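Local coordinates for tudor domain-containing protein 1 (Homo sapiens, PDB 5M9N) that binds arginine-methylated partner proteins through its Tudor domains and probably acts in the piRNA-guided repression of transposable elements during spermatogenesis, at residues E124-L128 and M129-P133; P155-G158 and I159-E163; I165-M168 and K169-Q173; K196-T199 and P200-V204. All blocks are in the same frame, centred on the assembly; numbering follows the deposited sequence.

Interaction 1 (E124-L128 and M129-P133); sequences EILSL and MRLCP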
# COMPACT_ATOMS: atom_id res chain seq x y z
N GLU A 124 -4.01 -10.31 2.45
CA GLU A 124 -4.69 -11.43 3.09
C GLU A 124 -4.74 -12.63 2.15
O GLU A 124 -4.36 -12.52 1.01
CB GLU A 124 -6.11 -11.10 3.53
CG GLU A 124 -7.07 -10.73 2.44
CD GLU A 124 -8.41 -10.20 3.02
OE1 GLU A 124 -8.76 -10.54 4.16
OE2 GLU A 124 -9.09 -9.48 2.30
N ILE A 125 -5.26 -13.73 2.67
CA ILE A 125 -5.50 -14.93 1.88
C ILE A 125 -6.97 -15.07 1.64
O ILE A 125 -7.76 -15.03 2.58
CB ILE A 125 -4.90 -16.17 2.57
CG1 ILE A 125 -3.40 -16.04 2.56
CG2 ILE A 125 -5.32 -17.46 1.84
CD1 ILE A 125 -2.73 -17.00 3.54
N LEU A 126 -7.34 -15.21 0.39
CA LEU A 126 -8.71 -15.23 -0.04
C LEU A 126 -9.01 -16.47 -0.88
O LEU A 126 -8.21 -16.86 -1.73
CB LEU A 126 -9.02 -14.01 -0.89
CG LEU A 126 -8.96 -12.67 -0.16
CD1 LEU A 126 -9.35 -11.56 -1.13
CD2 LEU A 126 -9.93 -12.66 1.01
N SER A 127 -10.20 -17.01 -0.64
CA SER A 127 -10.86 -17.87 -1.58
C SER A 127 -10.85 -17.29 -3.00
O SER A 127 -11.10 -16.08 -3.19
CB SER A 127 -12.31 -18.04 -1.11
OG SER A 127 -13.02 -18.84 -2.03
N LEU A 128 -10.62 -18.13 -4.01
CA LEU A 128 -10.80 -17.73 -5.42
C LEU A 128 -12.18 -17.14 -5.76
O LEU A 128 -12.30 -16.34 -6.70
CB LEU A 128 -10.49 -18.91 -6.37
CG LEU A 128 -9.07 -19.45 -6.42
CD1 LEU A 128 -9.00 -20.63 -7.37
CD2 LEU A 128 -8.11 -18.43 -6.93
N MET A 129 -13.20 -17.49 -4.97
CA MET A 129 -14.51 -16.93 -5.15
C MET A 129 -14.49 -15.40 -4.88
O MET A 129 -15.36 -14.71 -5.37
CB MET A 129 -15.53 -17.60 -4.23
CG MET A 129 -15.61 -19.12 -4.31
SD MET A 129 -16.57 -19.55 -5.77
CE MET A 129 -16.30 -21.35 -5.84
N ARG A 130 -13.48 -14.88 -4.17
CA ARG A 130 -13.40 -13.43 -3.83
C ARG A 130 -12.47 -12.71 -4.80
O ARG A 130 -12.18 -11.53 -4.62
CB ARG A 130 -13.05 -13.23 -2.31
CG ARG A 130 -14.24 -13.66 -1.45
CD ARG A 130 -14.08 -13.77 0.07
NE ARG A 130 -14.14 -12.46 0.58
CZ ARG A 130 -15.02 -11.92 1.40
NH1 ARG A 130 -16.00 -12.56 2.03
NH2 ARG A 130 -14.87 -10.66 1.60
N LEU A 131 -12.02 -13.39 -5.88
CA LEU A 131 -11.26 -12.70 -6.93
C LEU A 131 -12.10 -12.63 -8.21
O LEU A 131 -12.87 -13.53 -8.42
CB LEU A 131 -9.93 -13.35 -7.21
CG LEU A 131 -9.10 -13.76 -5.98
CD1 LEU A 131 -7.92 -14.66 -6.41
CD2 LEU A 131 -8.62 -12.54 -5.24
N CYS A 132 -11.89 -11.59 -9.02
CA CYS A 132 -12.66 -11.14 -10.22
C CYS A 132 -11.45 -10.79 -11.15
O CYS A 132 -10.46 -10.20 -10.68
CB CYS A 132 -13.67 -9.88 -9.74
SG CYS A 132 -14.17 -8.25 -10.55
N PRO A 133 -11.48 -11.12 -12.46
CA PRO A 133 -10.48 -10.41 -13.32
C PRO A 133 -10.73 -8.89 -13.45
O PRO A 133 -11.82 -8.44 -13.13
CB PRO A 133 -10.62 -11.07 -14.67
CG PRO A 133 -11.97 -11.70 -14.66
CD PRO A 133 -12.33 -12.04 -13.26
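The planar guanidinium group of Arg130 has Leu126 CD2 approaching it obliquely, while CD1, the other methyl of the same leucine, lies 4.2 Å from Arg130 CB. Rotation of the guanidinium is fixed from outside: NH2 pairs with Asp97 and also bonds to the carbonyl of Gln92. Between the two strands the chain makes a short 3-10 turn, held by three bonds. Ser127 OG stands anti to its own backbone N (chi1 178°) and accepts Met129 N at 3.2 Å, the signature of an ST turn; Met129 CG brushes the same oxygen. Ser127 O takes Arg130 N at 2.8 Å, with the donor lying 49° above the carbonyl plane. One residue on, Leu128 O receives Leu131 N at 3.1 Å. Apolar contact backs these bonds: Leu128 CD2 meets Leu131 CD1 at 3.8 Å, the two side chains crossing obliquely, and Leu131 CD2 turns to Leu126 CD1 at 4.3 Å. Leu126 and Leu131 are buried, both against Ala91 of strand 88-92. Next along, Cys132 is disulfide-bonded to Cys72. A 3-10 turn linking the two outermost strands of a five-stranded antiparallel sheet is characteristic of the SH3-like barrel of Tudor domains.

Interaction 2 (P155-G158 and I159-E163); sequences PSLG and IWTPE
The indole of Trp160 lies with one face against the ring of Pro155, and the contact can be traced outward from Trp160 CB. With chi1 at -58°, CG sits beside the backbone N and opposite the carbonyl carbon, a rotation that lays the indole across the proline. CG and CD2 face Pro155 CB, which stands 3.7 Å from the centroid of the five-membered ring and 12° off its normal, a well-centred CH-pi contact. Further out, NE1 passes Pro155 CG at 3.7 Å, while CE2 meets Pro155 CD at 3.6 Å. On the six-membered ring CZ2 comes to 3.4 Å from Pro155 N, and CZ3 and CH2 lie over Pro155 CA. The NE1 hydrogen is used elsewhere, by Glu48.

A type I beta turn from Pro155 to Gly158, closed by Gly158 N donating to Pro155 O at 2.8 Å, reverses the chain in the connection from strand 153-155 to helix 162-172. Gly158 has a positive phi (101°), where a side chain would press on the carbonyl O of Leu157, so the position calls for glycine. Ile159 then carries the chain back past Pro155, whose CB lies 3.4 Å from Ile159 C. At the exposed side of the loop Leu157 CD1 touches Thr161 CG2 at 3.9 Å, their side chains crossing at about a right angle. Thr161 is the N-cap of the helix, its OG1 weakly bonded to the N of Ala164.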
# COMPACT_ATOMS: atom_id res chain seq x y z
N PRO A 155 17.80 -0.68 12.81
CA PRO A 155 17.32 -1.19 14.10
C PRO A 155 18.47 -1.40 15.06
O PRO A 155 19.42 -2.10 14.69
CB PRO A 155 16.72 -2.56 13.74
CG PRO A 155 17.27 -2.91 12.40
CD PRO A 155 17.62 -1.65 11.71
N SER A 156 18.40 -0.85 16.28
CA SER A 156 19.59 -0.84 17.15
C SER A 156 20.03 -2.23 17.63
O SER A 156 21.13 -2.35 18.11
CB SER A 156 19.48 0.13 18.33
OG SER A 156 18.75 -0.39 19.41
N LEU A 157 19.17 -3.25 17.49
CA LEU A 157 19.56 -4.66 17.69
C LEU A 157 19.90 -5.43 16.42
O LEU A 157 20.49 -6.51 16.50
CB LEU A 157 18.45 -5.43 18.41
CG LEU A 157 17.96 -4.85 19.74
CD1 LEU A 157 16.89 -5.74 20.35
CD2 LEU A 157 19.13 -4.68 20.70
N GLY A 158 19.54 -4.89 15.25
CA GLY A 158 19.63 -5.59 13.96
C GLY A 158 18.28 -6.13 13.49
O GLY A 158 18.15 -6.63 12.35
N ILE A 159 17.31 -6.09 14.39
CA ILE A 159 15.93 -6.48 14.12
C ILE A 159 15.05 -5.38 14.73
O ILE A 159 15.34 -4.98 15.86
CB ILE A 159 15.55 -7.78 14.86
CG1 ILE A 159 16.63 -8.86 14.76
CG2 ILE A 159 14.21 -8.30 14.34
CD1 ILE A 159 16.88 -9.42 13.38
N TRP A 160 13.98 -4.95 14.04
CA TRP A 160 12.95 -4.05 14.67
C TRP A 160 12.02 -4.84 15.58
O TRP A 160 11.38 -5.83 15.16
CB TRP A 160 12.11 -3.26 13.66
CG TRP A 160 12.91 -2.41 12.77
CD1 TRP A 160 13.30 -2.73 11.52
CD2 TRP A 160 13.44 -1.10 13.04
NE1 TRP A 160 14.04 -1.71 10.98
CE2 TRP A 160 14.14 -0.69 11.89
CE3 TRP A 160 13.39 -0.22 14.15
CZ2 TRP A 160 14.78 0.56 11.79
CZ3 TRP A 160 14.04 1.03 14.05
CH2 TRP A 160 14.73 1.40 12.89
N THR A 161 11.99 -4.41 16.83
CA THR A 161 11.16 -5.02 17.85
C THR A 161 9.75 -4.42 17.79
O THR A 161 9.61 -3.21 17.53
CB THR A 161 11.72 -4.75 19.24
OG1 THR A 161 11.78 -3.34 19.46
CG2 THR A 161 13.10 -5.30 19.35
N PRO A 162 8.70 -5.25 18.07
CA PRO A 162 7.29 -4.80 18.04
C PRO A 162 7.02 -3.57 18.87
O PRO A 162 6.04 -2.87 18.61
CB PRO A 162 6.51 -6.00 18.60
CG PRO A 162 7.53 -6.88 19.25
CD PRO A 162 8.81 -6.66 18.51
N GLU A 163 7.88 -3.32 19.86
CA GLU A 163 7.85 -2.08 20.57
C GLU A 163 8.29 -0.85 19.77
O GLU A 163 7.75 0.24 19.99
CB GLU A 163 8.73 -2.17 21.81
CG GLU A 163 8.57 -0.94 22.67
CD GLU A 163 8.86 -1.16 24.13
OE1 GLU A 163 9.55 -2.16 24.43
OE2 GLU A 163 8.41 -0.31 24.96

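Interaction 3 (I165-M168 and K169-Q173); sequences ICLM and KKLVQ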
# COMPACT_ATOMS: atom_id res chain seq x y z
N ILE A 165 8.05 -0.65 16.53
CA ILE A 165 6.94 -0.59 15.59
C ILE A 165 5.66 0.06 16.19
O ILE A 165 5.00 0.86 15.54
CB ILE A 165 6.69 -2.00 15.06
CG1 ILE A 165 7.89 -2.45 14.19
CG2 ILE A 165 5.40 -2.07 14.26
CD1 ILE A 165 8.06 -3.97 14.17
N CYS A 166 5.36 -0.33 17.42
CA CYS A 166 4.29 0.27 18.22
C CYS A 166 4.45 1.78 18.33
O CYS A 166 3.54 2.53 18.08
CB CYS A 166 4.30 -0.34 19.61
SG CYS A 166 2.90 0.16 20.61
N LEU A 167 5.65 2.20 18.72
CA LEU A 167 5.98 3.58 18.84
C LEU A 167 5.84 4.33 17.53
O LEU A 167 5.28 5.41 17.51
CB LEU A 167 7.41 3.74 19.34
CG LEU A 167 7.89 5.20 19.42
CD1 LEU A 167 7.05 6.03 20.40
CD2 LEU A 167 9.35 5.26 19.80
N MET A 168 6.37 3.78 16.44
CA MET A 168 6.17 4.36 15.12
C MET A 168 4.68 4.54 14.79
O MET A 168 4.29 5.60 14.27
CB MET A 168 6.84 3.53 14.01
CG MET A 168 6.69 4.16 12.64
SD MET A 168 7.54 3.25 11.31
CE MET A 168 6.91 4.10 9.87
N LYS A 169 3.88 3.51 15.04
CA LYS A 169 2.45 3.52 14.81
C LYS A 169 1.78 4.67 15.59
O LYS A 169 0.88 5.33 15.05
CB LYS A 169 1.79 2.20 15.22
CG LYS A 169 2.07 1.04 14.30
CD LYS A 169 1.83 -0.26 15.06
CE LYS A 169 1.94 -1.49 14.18
NZ LYS A 169 0.95 -1.42 13.09
N LYS A 170 2.24 4.87 16.82
CA LYS A 170 1.74 5.91 17.74
C LYS A 170 2.10 7.30 17.22
O LYS A 170 1.30 8.21 17.29
CB LYS A 170 2.36 5.65 19.13
CG LYS A 170 1.93 6.54 20.31
CD LYS A 170 2.57 6.00 21.60
CE LYS A 170 1.87 6.45 22.90
NZ LYS A 170 2.26 7.80 23.40
N LEU A 171 3.31 7.48 16.68
CA LEU A 171 3.68 8.79 16.14
C LEU A 171 2.88 9.22 14.89
O LEU A 171 2.80 10.39 14.61
CB LEU A 171 5.18 8.87 15.86
CG LEU A 171 6.10 8.62 17.04
CD1 LEU A 171 7.45 8.06 16.59
CD2 LEU A 171 6.29 9.87 17.91
N VAL A 172 2.36 8.28 14.11
CA VAL A 172 1.74 8.59 12.82
C VAL A 172 0.26 8.27 12.71
O VAL A 172 -0.36 8.61 11.70
CB VAL A 172 2.47 7.89 11.62
CG1 VAL A 172 3.94 8.29 11.61
CG2 VAL A 172 2.31 6.38 11.67
N GLN A 173 -0.31 7.63 13.73
CA GLN A 173 -1.73 7.22 13.70
C GLN A 173 -2.68 8.40 13.59
O GLN A 173 -2.44 9.42 14.22
CB GLN A 173 -2.11 6.46 14.96
CG GLN A 173 -2.23 4.98 14.69
CD GLN A 173 -2.56 4.22 15.95
OE1 GLN A 173 -3.28 4.73 16.81
NE2 GLN A 173 -2.04 2.98 16.07
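Helix 162-172 carries this contact, with residues 165-168 and 169-172 forming successive turns. The backbone evidence is a run of i to i+4 bonds: Lys169 N to Ile165 O at 2.9 Å, Lys170 N to Cys166 O at 3.0 Å and Leu171 N to Leu167 O at 3.0 Å. Regularity then fades, since Val172 N to Met168 O is weak, at 3.3 Å with an N-H...O angle of 130°, and Gln173 leaves helical geometry. Along one side of the helix Lys169 runs next to Ile165, pointing the same way, its CG 3.2 Å from Ile165 O and its CE 3.5 Å from Ile165 CG2; a bend at chi4 then carries NZ off. The aliphatic part of the lysine thus packs as a hydrophobic chain. On another side Leu171 CD1 reaches Leu167 CG at 4.0 Å, and the chi1 of -58° sets Leu171 CG over Leu167 O. These leucines face helix 204-210, through Leu208 and Val207. Met168 and Val172, both buried, pack on Val204 and on Ile44 of strand 36-44. An amphipathic helix wedged between a curled sheet and a second helix fits the staphylococcal nuclease-like part of an extended Tudor domain.

Interaction 4 (K196-T199 and P200-V204); sequences KSET and PHVSV
Between Lys196 and His201 the chain folds back so far that their CA atoms come within 5.1 Å, closing a loop whose far end is the Thr199-Pro200 junction. One residue beyond His201, Val202 is hydrogen-bonded through its backbone to Asp195, where strand 202-203 begins to pair antiparallel with strand 189-195. At the junction Glu198 O and Pro200 O, both acceptors, lie 3.0 Å apart, and no backbone hydrogen bond joins the two segments; the contact between them is made mainly by side chains. Chief among them is Lys196 across the imidazole of His201. Its chain stays extended beyond CG and passes over one face of the ring: CB is 3.6 Å from His201 NE2, CG lies 3.6 Å from the ring centroid and 13° off its normal, and CE is 3.6 Å from His201 CE1. CG makes the CH-pi contact, with CB and CE passing close to the ring on the same run of the chain, while the ammonium group continues past the ring, NZ ending 5.1 Å from His201 ND1. The ring's edge is met in plane by Glu198 O, 3.6 Å from His201 CD2. At the bend, Thr199 OG1 is turned between its backbone N and carbonyl carbon (chi1 57°) and lies 3.1 Å from Pro200 CD. Glu198 CB makes a looser contact with Val202 CG1, and its carboxylate, near Asp195, has a long, weak ion pair with Lys175. Largely exposed, residues 196-201 form the connecting loop of a beta hairpin between strands 189-195 and 202-203, followed at once by helix 204-210 with Ser203 as its N-cap.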
# COMPACT_ATOMS: atom_id res chain seq x y z
N LYS A 196 4.27 18.00 11.14
CA LYS A 196 4.33 19.46 11.23
C LYS A 196 3.22 20.07 12.11
O LYS A 196 3.04 21.31 12.13
CB LYS A 196 4.32 20.02 9.82
CG LYS A 196 5.58 19.66 9.06
CD LYS A 196 5.62 20.36 7.71
CE LYS A 196 7.01 20.31 7.13
NZ LYS A 196 7.00 20.67 5.69
N SER A 197 2.47 19.22 12.80
CA SER A 197 1.37 19.64 13.67
C SER A 197 1.85 19.98 15.07
O SER A 197 1.07 20.46 15.87
CB SER A 197 0.30 18.54 13.76
OG SER A 197 -0.27 18.24 12.48
N GLU A 198 3.12 19.68 15.38
CA GLU A 198 3.77 20.12 16.62
C GLU A 198 4.73 21.24 16.26
O GLU A 198 5.50 21.13 15.32
CB GLU A 198 4.53 18.97 17.31
CG GLU A 198 3.82 17.61 17.31
CD GLU A 198 2.37 17.65 17.78
OE1 GLU A 198 2.10 18.20 18.88
OE2 GLU A 198 1.50 17.11 17.05
N THR A 199 4.70 22.32 17.02
CA THR A 199 5.33 23.56 16.55
C THR A 199 6.87 23.46 16.47
O THR A 199 7.45 24.10 15.57
CB THR A 199 4.83 24.79 17.33
OG1 THR A 199 5.08 24.62 18.73
CG2 THR A 199 3.32 25.00 17.08
N PRO A 200 7.52 22.69 17.38
CA PRO A 200 8.83 22.17 16.98
C PRO A 200 8.56 20.88 16.16
O PRO A 200 7.92 19.97 16.68
CB PRO A 200 9.51 21.86 18.31
CG PRO A 200 8.40 21.67 19.29
CD PRO A 200 7.23 22.45 18.81
N HIS A 201 8.97 20.85 14.88
CA HIS A 201 8.63 19.71 14.00
C HIS A 201 9.35 18.46 14.52
O HIS A 201 10.49 18.54 15.00
CB HIS A 201 9.05 19.93 12.53
CG HIS A 201 8.23 20.92 11.77
ND1 HIS A 201 8.60 21.36 10.51
CD2 HIS A 201 7.09 21.58 12.08
CE1 HIS A 201 7.72 22.25 10.09
NE2 HIS A 201 6.79 22.39 11.02
N VAL A 202 8.68 17.31 14.38
CA VAL A 202 9.18 16.04 14.89
C VAL A 202 9.34 15.02 13.73
O VAL A 202 8.41 14.79 12.95
CB VAL A 202 8.31 15.49 16.05
CG1 VAL A 202 8.15 16.55 17.16
CG2 VAL A 202 6.93 15.06 15.59
N SER A 203 10.57 14.49 13.61
CA SER A 203 10.95 13.50 12.60
C SER A 203 10.69 12.18 13.24
O SER A 203 11.03 11.99 14.41
CB SER A 203 12.45 13.63 12.30
OG SER A 203 12.91 12.73 11.31
N VAL A 204 10.07 11.26 12.49
CA VAL A 204 9.82 9.95 13.04
C VAL A 204 11.17 9.28 13.29
O VAL A 204 11.33 8.65 14.30
CB VAL A 204 8.87 9.11 12.15
CG1 VAL A 204 8.71 7.68 12.69
CG2 VAL A 204 7.50 9.78 12.08

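How the interactions relate
Interaction 1 stands apart in the Tudor barrel, its centre about 41 Å from that of interaction 4, on the opposite side of the chain's centre. The other three cluster around helix 162-172. Interaction 2 leads into that helix and touches interaction 3, Trp160 O lying 3.9 Å from Ile165 CD1; interaction 4 meets the helix through Val204, whose CG2 is 3.9 Å from Val172 CG1. Burial sorts the chemistry. Interactions 1 and 3, partly buried, combine backbone hydrogen bonds with leucine contacts, whereas the surface loops of 2 and 4 each rest on a CH-pi contact over an aromatic face and have no hydrogen bonds between their segments.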